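Local coordinates for putative branched-chain amino acid aminotransferase IlvE (Streptococcus mutans, PDB 4DQN), which probably catalyses the pyridoxal-phosphate-dependent transfer of the amino group between leucine, isoleucine or valine and 2-oxoglutarate, at residues Tyr160-Asp174 against Ile293-Phe305. Sequence-based numbering, arbitrary orientation.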
ATOM      1  N   TYR A 160      17.622  22.652   1.389  1.00 59.94           N
ATOM      2  CA  TYR A 160      17.632  21.989   0.082  1.00 62.04           C
ATOM      3  C   TYR A 160      17.866  22.987  -1.057  1.00 61.76           C
ATOM      4  O   TYR A 160      18.443  22.637  -2.087  1.00 67.06           O
ATOM      5  CB  TYR A 160      16.388  21.107  -0.139  1.00 64.17           C
ATOM      6  CG  TYR A 160      16.257  20.518  -1.531  1.00 72.79           C
ATOM      7  CD1 TYR A 160      17.326  19.850  -2.136  1.00 65.40           C
ATOM      8  CD2 TYR A 160      15.055  20.609  -2.236  1.00 67.89           C
ATOM      9  CE1 TYR A 160      17.209  19.308  -3.412  1.00 65.26           C
ATOM     10  CE2 TYR A 160      14.929  20.063  -3.509  1.00 69.69           C
ATOM     11  CZ  TYR A 160      16.007  19.416  -4.089  1.00 66.71           C
ATOM     12  OH  TYR A 160      15.875  18.876  -5.348  1.00 63.25           O
ATOM     13  N   PHE A 161      17.441  24.232  -0.864  1.00 66.72           N
ATOM     14  CA  PHE A 161      17.809  25.304  -1.789  1.00 64.50           C
ATOM     15  C   PHE A 161      18.740  26.329  -1.140  1.00 67.05           C
ATOM     16  O   PHE A 161      18.447  27.532  -1.079  1.00 65.53           O
ATOM     17  CB  PHE A 161      16.582  25.943  -2.450  1.00 60.99           C
ATOM     18  CG  PHE A 161      16.015  25.111  -3.558  1.00 57.27           C
ATOM     19  CD1 PHE A 161      16.857  24.567  -4.520  1.00 54.36           C
ATOM     20  CD2 PHE A 161      14.662  24.822  -3.611  1.00 54.98           C
ATOM     21  CE1 PHE A 161      16.358  23.775  -5.538  1.00 56.13           C
ATOM     22  CE2 PHE A 161      14.148  24.028  -4.625  1.00 52.79           C
ATOM     23  CZ  PHE A 161      14.995  23.500  -5.590  1.00 52.73           C
ATOM     24  N   LYS A 162      19.863  25.814  -0.645  1.00 68.94           N
ATOM     25  CA  LYS A 162      20.994  26.647  -0.278  1.00 72.84           C
ATOM     26  C   LYS A 162      21.841  26.835  -1.539  1.00 71.39           C
ATOM     27  O   LYS A 162      22.461  25.894  -2.047  1.00 72.38           O
ATOM     28  CB  LYS A 162      21.801  26.023   0.867  1.00 69.78           C
ATOM     29  CG  LYS A 162      22.876  26.949   1.424  1.00 73.45           C
ATOM     30  CD  LYS A 162      22.452  28.417   1.312  1.00 70.01           C
ATOM     31  CE  LYS A 162      23.638  29.355   1.456  1.00 68.84           C
ATOM     32  NZ  LYS A 162      23.548  30.169   2.708  1.00 69.50           N
ATOM     33  N   GLY A 163      21.842  28.065  -2.039  1.00 69.34           N
ATOM     34  CA  GLY A 163      22.376  28.371  -3.351  1.00 68.52           C
ATOM     35  C   GLY A 163      21.270  29.005  -4.172  1.00 66.16           C
ATOM     36  O   GLY A 163      21.470  29.379  -5.329  1.00 67.01           O
ATOM     37  N   GLY A 164      20.095  29.130  -3.557  1.00 65.21           N
ATOM     38  CA  GLY A 164      18.922  29.666  -4.226  1.00 59.72           C
ATOM     39  C   GLY A 164      18.104  28.570  -4.890  1.00 58.58           C
ATOM     40  O   GLY A 164      18.541  27.418  -4.964  1.00 60.08           O
ATOM     41  N   LEU A 165      16.914  28.930  -5.363  1.00 57.20           N
ATOM     42  CA  LEU A 165      16.071  28.011  -6.124  1.00 53.37           C
ATOM     43  C   LEU A 165      16.809  27.534  -7.369  1.00 50.83           C
ATOM     44  O   LEU A 165      17.464  28.331  -8.051  1.00 49.69           O
ATOM     45  CB  LEU A 165      14.773  28.702  -6.544  1.00 48.54           C
ATOM     46  CG  LEU A 165      13.709  28.891  -5.469  1.00 43.49           C
ATOM     47  CD1 LEU A 165      12.601  29.809  -5.961  1.00 43.03           C
ATOM     48  CD2 LEU A 165      13.145  27.542  -5.087  1.00 49.03           C
ATOM     49  N   ALA A 166      16.703  26.241  -7.667  1.00 48.01           N
ATOM     50  CA  ALA A 166      17.355  25.688  -8.850  1.00 43.90           C
ATOM     51  C   ALA A 166      16.464  24.666  -9.553  1.00 43.58           C
ATOM     52  O   ALA A 166      15.830  23.829  -8.900  1.00 42.84           O
ATOM     53  CB  ALA A 166      18.684  25.061  -8.474  1.00 42.26           C
ATOM     54  N   PRO A 167      16.432  24.714 -10.893  1.00 39.35           N
ATOM     55  CA  PRO A 167      15.551  23.819 -11.651  1.00 37.98           C
ATOM     56  C   PRO A 167      16.125  22.418 -11.712  1.00 38.32           C
ATOM     57  O   PRO A 167      17.349  22.266 -11.672  1.00 37.98           O
ATOM     58  CB  PRO A 167      15.546  24.431 -13.064  1.00 39.73           C
ATOM     59  CG  PRO A 167      16.271  25.748 -12.957  1.00 43.75           C
ATOM     60  CD  PRO A 167      17.192  25.612 -11.776  1.00 42.29           C
ATOM     61  N   THR A 168      15.259  21.409 -11.781  1.00 36.80           N
ATOM     62  CA  THR A 168      15.698  20.045 -12.076  1.00 37.00           C
ATOM     63  C   THR A 168      14.762  19.453 -13.119  1.00 34.20           C
ATOM     64  O   THR A 168      13.685  20.001 -13.381  1.00 31.73           O
ATOM     65  CB  THR A 168      15.721  19.124 -10.825  1.00 38.85           C
ATOM     66  OG1 THR A 168      14.389  18.945 -10.325  1.00 43.42           O
ATOM     67  CG2 THR A 168      16.617  19.694  -9.730  1.00 37.78           C
ATOM     68  N   ASN A 169      15.166  18.330 -13.700  1.00 33.25           N
ATOM     69  CA  ASN A 169      14.418  17.733 -14.796  1.00 34.60           C
ATOM     70  C   ASN A 169      13.623  16.518 -14.341  1.00 34.55           C
ATOM     71  O   ASN A 169      14.051  15.789 -13.439  1.00 33.23           O
ATOM     72  CB  ASN A 169      15.370  17.349 -15.943  1.00 35.44           C
ATOM     73  CG  ASN A 169      16.183  18.533 -16.451  1.00 36.45           C
ATOM     74  OD1 ASN A 169      15.648  19.620 -16.671  1.00 39.24           O
ATOM     75  ND2 ASN A 169      17.487  18.327 -16.625  1.00 34.04           N
ATOM     76  N   PHE A 170      12.475  16.297 -14.979  1.00 29.04           N
ATOM     77  CA  PHE A 170      11.574  15.215 -14.589  1.00 33.01           C
ATOM     78  C   PHE A 170      11.170  14.407 -15.799  1.00 32.82           C
ATOM     79  O   PHE A 170      11.218  14.915 -16.927  1.00 33.98           O
ATOM     80  CB  PHE A 170      10.330  15.780 -13.911  1.00 33.67           C
ATOM     81  CG  PHE A 170      10.614  16.387 -12.571  1.00 33.36           C
ATOM     82  CD1 PHE A 170      10.515  15.620 -11.413  1.00 33.01           C
ATOM     83  CD2 PHE A 170      11.018  17.708 -12.470  1.00 32.69           C
ATOM     84  CE1 PHE A 170      10.792  16.170 -10.172  1.00 34.17           C
ATOM     85  CE2 PHE A 170      11.294  18.271 -11.236  1.00 33.44           C
ATOM     86  CZ  PHE A 170      11.177  17.501 -10.083  1.00 36.33           C
ATOM     87  N   LEU A 171      10.763  13.163 -15.559  1.00 29.82           N
ATOM     88  CA  LEU A 171      10.448  12.212 -16.631  1.00 34.31           C
ATOM     89  C   LEU A 171       8.980  11.770 -16.590  1.00 34.41           C
ATOM     90  O   LEU A 171       8.489  11.325 -15.552  1.00 32.25           O
ATOM     91  CB  LEU A 171      11.354  10.974 -16.512  1.00 34.77           C
ATOM     92  CG  LEU A 171      10.998   9.756 -17.378  1.00 32.71           C
ATOM     93  CD1 LEU A 171      11.264  10.068 -18.846  1.00 34.18           C
ATOM     94  CD2 LEU A 171      11.762   8.503 -16.944  1.00 35.77           C
ATOM     95  N   ILE A 172       8.271  11.896 -17.709  1.00 34.27           N
ATOM     96  CA  ILE A 172       6.959  11.246 -17.829  1.00 32.98           C
ATOM     97  C   ILE A 172       7.140   9.832 -18.379  1.00 35.70           C
ATOM     98  O   ILE A 172       7.607   9.669 -19.506  1.00 34.47           O
ATOM     99  CB  ILE A 172       6.022  12.036 -18.748  1.00 35.18           C
ATOM    100  CG1 ILE A 172       5.797  13.439 -18.178  1.00 33.22           C
ATOM    101  CG2 ILE A 172       4.696  11.302 -18.900  1.00 36.66           C
ATOM    102  CD1 ILE A 172       4.986  14.356 -19.079  1.00 36.17           C
ATOM    103  N   GLN A 173       6.789   8.816 -17.589  1.00 34.85           N
ATOM    104  CA  GLN A 173       7.016   7.423 -17.988  1.00 38.54           C
ATOM    105  C   GLN A 173       5.700   6.662 -17.895  1.00 39.97           C
ATOM    106  O   GLN A 173       5.301   6.227 -16.815  1.00 37.26           O
ATOM    107  CB  GLN A 173       8.105   6.768 -17.109  1.00 35.40           C
ATOM    108  CG  GLN A 173       8.531   5.349 -17.535  1.00 38.82           C
ATOM    109  CD  GLN A 173       9.291   5.316 -18.856  1.00 41.25           C
ATOM    110  OE1 GLN A 173       9.958   6.284 -19.225  1.00 43.10           O
ATOM    111  NE2 GLN A 173       9.191   4.198 -19.577  1.00 38.65           N
ATOM    112  N   ASP A 174       5.043   6.489 -19.042  1.00 40.68           N
ATOM    113  CA  ASP A 174       3.633   6.083 -19.090  1.00 39.49           C
ATOM    114  C   ASP A 174       3.298   4.643 -18.682  1.00 39.19           C
ATOM    115  O   ASP A 174       2.121   4.316 -18.512  1.00 40.30           O
ATOM    116  CB  ASP A 174       3.040   6.389 -20.472  1.00 37.30           C
ATOM    117  CG  ASP A 174       2.823   7.865 -20.686  1.00 39.06           C
ATOM    118  OD1 ASP A 174       1.946   8.417 -19.993  1.00 40.28           O
ATOM    119  OD2 ASP A 174       3.521   8.474 -21.530  1.00 36.06           O
ATOM    120  N   ILE A 293       8.886  24.684  -3.156  1.00 29.72           N
ATOM    121  CA  ILE A 293       8.746  24.655  -4.609  1.00 30.68           C
ATOM    122  C   ILE A 293      10.012  24.085  -5.233  1.00 37.09           C
ATOM    123  O   ILE A 293      11.119  24.539  -4.924  1.00 35.74           O
ATOM    124  CB  ILE A 293       8.439  26.046  -5.203  1.00 36.37           C
ATOM    125  CG1 ILE A 293       7.057  26.516  -4.742  1.00 31.80           C
ATOM    126  CG2 ILE A 293       8.507  26.006  -6.742  1.00 33.43           C
ATOM    127  CD1 ILE A 293       6.724  27.968  -5.082  1.00 36.05           C
ATOM    128  N   SER A 294       9.852  23.065  -6.079  1.00 32.91           N
ATOM    129  CA  SER A 294      10.956  22.568  -6.887  1.00 34.31           C
ATOM    130  C   SER A 294      10.708  23.022  -8.315  1.00 35.82           C
ATOM    131  O   SER A 294       9.855  22.457  -8.995  1.00 36.04           O
ATOM    132  CB  SER A 294      11.030  21.037  -6.847  1.00 39.83           C
ATOM    133  OG  SER A 294      11.163  20.563  -5.518  1.00 47.86           O
ATOM    134  N   PRO A 295      11.440  24.050  -8.770  1.00 34.24           N
ATOM    135  CA  PRO A 295      11.264  24.548 -10.142  1.00 35.77           C
ATOM    136  C   PRO A 295      11.576  23.458 -11.161  1.00 36.17           C
ATOM    137  O   PRO A 295      12.550  22.707 -10.996  1.00 36.12           O
ATOM    138  CB  PRO A 295      12.309  25.669 -10.248  1.00 38.94           C
ATOM    139  CG  PRO A 295      12.572  26.096  -8.807  1.00 40.69           C
ATOM    140  CD  PRO A 295      12.473  24.801  -8.031  1.00 39.11           C
ATOM    141  N   ILE A 296      10.750  23.345 -12.195  1.00 32.54           N
ATOM    142  CA  ILE A 296      11.015  22.350 -13.227  1.00 34.95           C
ATOM    143  C   ILE A 296      11.767  23.017 -14.370  1.00 34.22           C
ATOM    144  O   ILE A 296      11.311  24.024 -14.918  1.00 38.33           O
ATOM    145  CB  ILE A 296       9.707  21.679 -13.728  1.00 30.96           C
ATOM    146  CG1 ILE A 296       9.105  20.820 -12.610  1.00 31.13           C
ATOM    147  CG2 ILE A 296       9.967  20.837 -14.973  1.00 33.51           C
ATOM    148  CD1 ILE A 296       7.655  20.394 -12.843  1.00 34.85           C
ATOM    149  N   GLY A 297      12.938  22.479 -14.697  1.00 34.99           N
ATOM    150  CA  GLY A 297      13.691  22.949 -15.843  1.00 32.00           C
ATOM    151  C   GLY A 297      13.030  22.389 -17.083  1.00 35.03           C
ATOM    152  O   GLY A 297      12.345  23.104 -17.819  1.00 34.84           O
ATOM    153  N   GLY A 298      13.209  21.088 -17.287  1.00 35.96           N
ATOM    154  CA  GLY A 298      12.618  20.420 -18.429  1.00 37.27           C
ATOM    155  C   GLY A 298      11.903  19.137 -18.051  1.00 36.07           C
ATOM    156  O   GLY A 298      12.189  18.516 -17.018  1.00 33.81           O
ATOM    157  N   VAL A 299      10.957  18.744 -18.894  1.00 31.66           N
ATOM    158  CA  VAL A 299      10.253  17.483 -18.723  1.00 30.44           C
ATOM    159  C   VAL A 299      10.493  16.624 -19.970  1.00 34.27           C
ATOM    160  O   VAL A 299      10.304  17.094 -21.096  1.00 31.09           O
ATOM    161  CB  VAL A 299       8.741  17.706 -18.503  1.00 33.07           C
ATOM    162  CG1 VAL A 299       8.005  16.382 -18.544  1.00 35.65           C
ATOM    163  CG2 VAL A 299       8.501  18.381 -17.150  1.00 30.43           C
ATOM    164  N   GLN A 300      10.955  15.392 -19.757  1.00 32.48           N
ATOM    165  CA  GLN A 300      11.141  14.419 -20.826  1.00 34.09           C
ATOM    166  C   GLN A 300       9.865  13.599 -21.020  1.00 32.42           C
ATOM    167  O   GLN A 300       9.302  13.058 -20.054  1.00 31.54           O
ATOM    168  CB  GLN A 300      12.299  13.474 -20.472  1.00 32.55           C
ATOM    169  CG  GLN A 300      12.693  12.466 -21.573  1.00 34.40           C
ATOM    170  CD  GLN A 300      13.501  13.102 -22.686  1.00 35.76           C
ATOM    171  OE1 GLN A 300      14.365  13.935 -22.429  1.00 36.05           O
ATOM    172  NE2 GLN A 300      13.229  12.707 -23.933  1.00 33.79           N
ATOM    173  N   HIS A 301       9.400  13.515 -22.261  1.00 32.27           N
ATOM    174  CA  HIS A 301       8.251  12.679 -22.579  1.00 32.35           C
ATOM    175  C   HIS A 301       8.437  12.021 -23.945  1.00 32.44           C
ATOM    176  O   HIS A 301       8.352  12.691 -24.979  1.00 28.79           O
ATOM    177  CB  HIS A 301       6.972  13.512 -22.582  1.00 31.06           C
ATOM    178  CG  HIS A 301       5.728  12.686 -22.584  1.00 30.56           C
ATOM    179  ND1 HIS A 301       4.503  13.180 -22.980  1.00 31.17           N
ATOM    180  CD2 HIS A 301       5.513  11.399 -22.223  1.00 31.77           C
ATOM    181  CE1 HIS A 301       3.591  12.232 -22.871  1.00 30.50           C
ATOM    182  NE2 HIS A 301       4.175  11.142 -22.405  1.00 32.04           N
ATOM    183  N   GLY A 302       8.673  10.711 -23.954  1.00 32.36           N
ATOM    184  CA  GLY A 302       9.036  10.034 -25.194  1.00 34.69           C
ATOM    185  C   GLY A 302      10.343  10.634 -25.691  1.00 33.98           C
ATOM    186  O   GLY A 302      11.275  10.813 -24.890  1.00 34.14           O
ATOM    187  N   ASP A 303      10.396  10.982 -26.980  1.00 31.33           N
ATOM    188  CA  ASP A 303      11.571  11.623 -27.588  1.00 34.23           C
ATOM    189  C   ASP A 303      11.774  13.057 -27.111  1.00 36.30           C
ATOM    190  O   ASP A 303      12.876  13.606 -27.203  1.00 37.47           O
ATOM    191  CB  ASP A 303      11.405  11.711 -29.115  1.00 33.60           C
ATOM    192  CG  ASP A 303      11.505  10.371 -29.804  1.00 34.34           C
ATOM    193  OD1 ASP A 303      11.854   9.384 -29.135  1.00 30.49           O
ATOM    194  OD2 ASP A 303      11.261  10.301 -31.031  1.00 33.82           O
ATOM    195  N   ASP A 304      10.705  13.685 -26.639  1.00 34.63           N
ATOM    196  CA  ASP A 304      10.737  15.137 -26.491  1.00 36.18           C
ATOM    197  C   ASP A 304      11.160  15.598 -25.106  1.00 33.88           C
ATOM    198  O   ASP A 304      10.782  15.012 -24.091  1.00 32.85           O
ATOM    199  CB  ASP A 304       9.390  15.743 -26.886  1.00 38.39           C
ATOM    200  CG  ASP A 304       8.950  15.310 -28.275  1.00 43.54           C
ATOM    201  OD1 ASP A 304       9.802  15.307 -29.197  1.00 44.89           O
ATOM    202  OD2 ASP A 304       7.759  14.965 -28.445  1.00 49.30           O
ATOM    203  N   PHE A 305      11.964  16.654 -25.084  1.00 37.33           N
ATOM    204  CA  PHE A 305      12.388  17.278 -23.845  1.00 34.99           C
ATOM    205  C   PHE A 305      11.873  18.709 -23.860  1.00 38.55           C
ATOM    206  O   PHE A 305      12.312  19.512 -24.674  1.00 37.05           O
ATOM    207  CB  PHE A 305      13.910  17.260 -23.751  1.00 36.25           C
ATOM    208  CG  PHE A 305      14.444  17.892 -22.504  1.00 38.57           C
ATOM    209  CD1 PHE A 305      14.151  17.351 -21.259  1.00 39.86           C
ATOM    210  CD2 PHE A 305      15.246  19.021 -22.574  1.00 37.63           C
ATOM    211  CE1 PHE A 305      14.651  17.933 -20.098  1.00 37.32           C
ATOM    212  CE2 PHE A 305      15.755  19.604 -21.424  1.00 38.02           C
ATOM    213  CZ  PHE A 305      15.459  19.068 -20.188  1.00 37.11           C
TER
HETATM  214  O   HOH W   1      13.764  21.514  -8.844  1.00 43.16           O
HETATM  215  O   HOH W   2       8.309   8.730 -21.679  1.00 32.00           O
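Asp174 and His301 meet just beyond Ile172: His301 NE2 gives its hydrogen to Asp174 OD2 at 2.9 Å. The oxygen lies in the imidazole plane and uses its syn lone pair, although carboxylate and ring planes stand 54° apart. One face of that ring lies against Ile172, whose CD1 makes a CH-pi contact 4.2 Å from the centroid. Chi1 of -61° sends Ile172 CG1 and CD1 toward Val299 CG1, while Ile172 CG2, anti to N, sits over His301 CD2 at 3.4 Å. Asp174 OD1 is held separately by His219 ND1, which fixes the carboxylate from its second oxygen.

Along the strands, Phe170 N bonds to Gly298 O and Phe170 O receives Gln300 N. Between Thr168 and Phe170 a beta bulge puts an extra residue into 293-301, at Gly297-Gly298. Thr168 O accepts Gly297 N, and Asn169 OD1 takes Gly298 N at 2.9 Å, approached in its carbonyl plane though the hydrogen bond is bent (136° at the hydrogen). The amide stands nearly upright to the Phe305 ring, at whose edge it lies. Phe170 CE2 meets Ile296 CG1 at 3.6 Å, the two side chains crossing at about a right angle. Toward the N-terminal side, Phe161 CZ and Leu165 CD2 close on the Pro295 ring, and a water joins Ala166 O, Thr168 OG1 and Pro295 O.

This parallel pairing joins distant chain parts within the mixed sheet of a class-IV aminotransferase: strand 168-172 runs between 292-301 and 211-214, Phe170 and Val299 both reach Ile212, and helix 316-329 packs on Leu165 and Ile293.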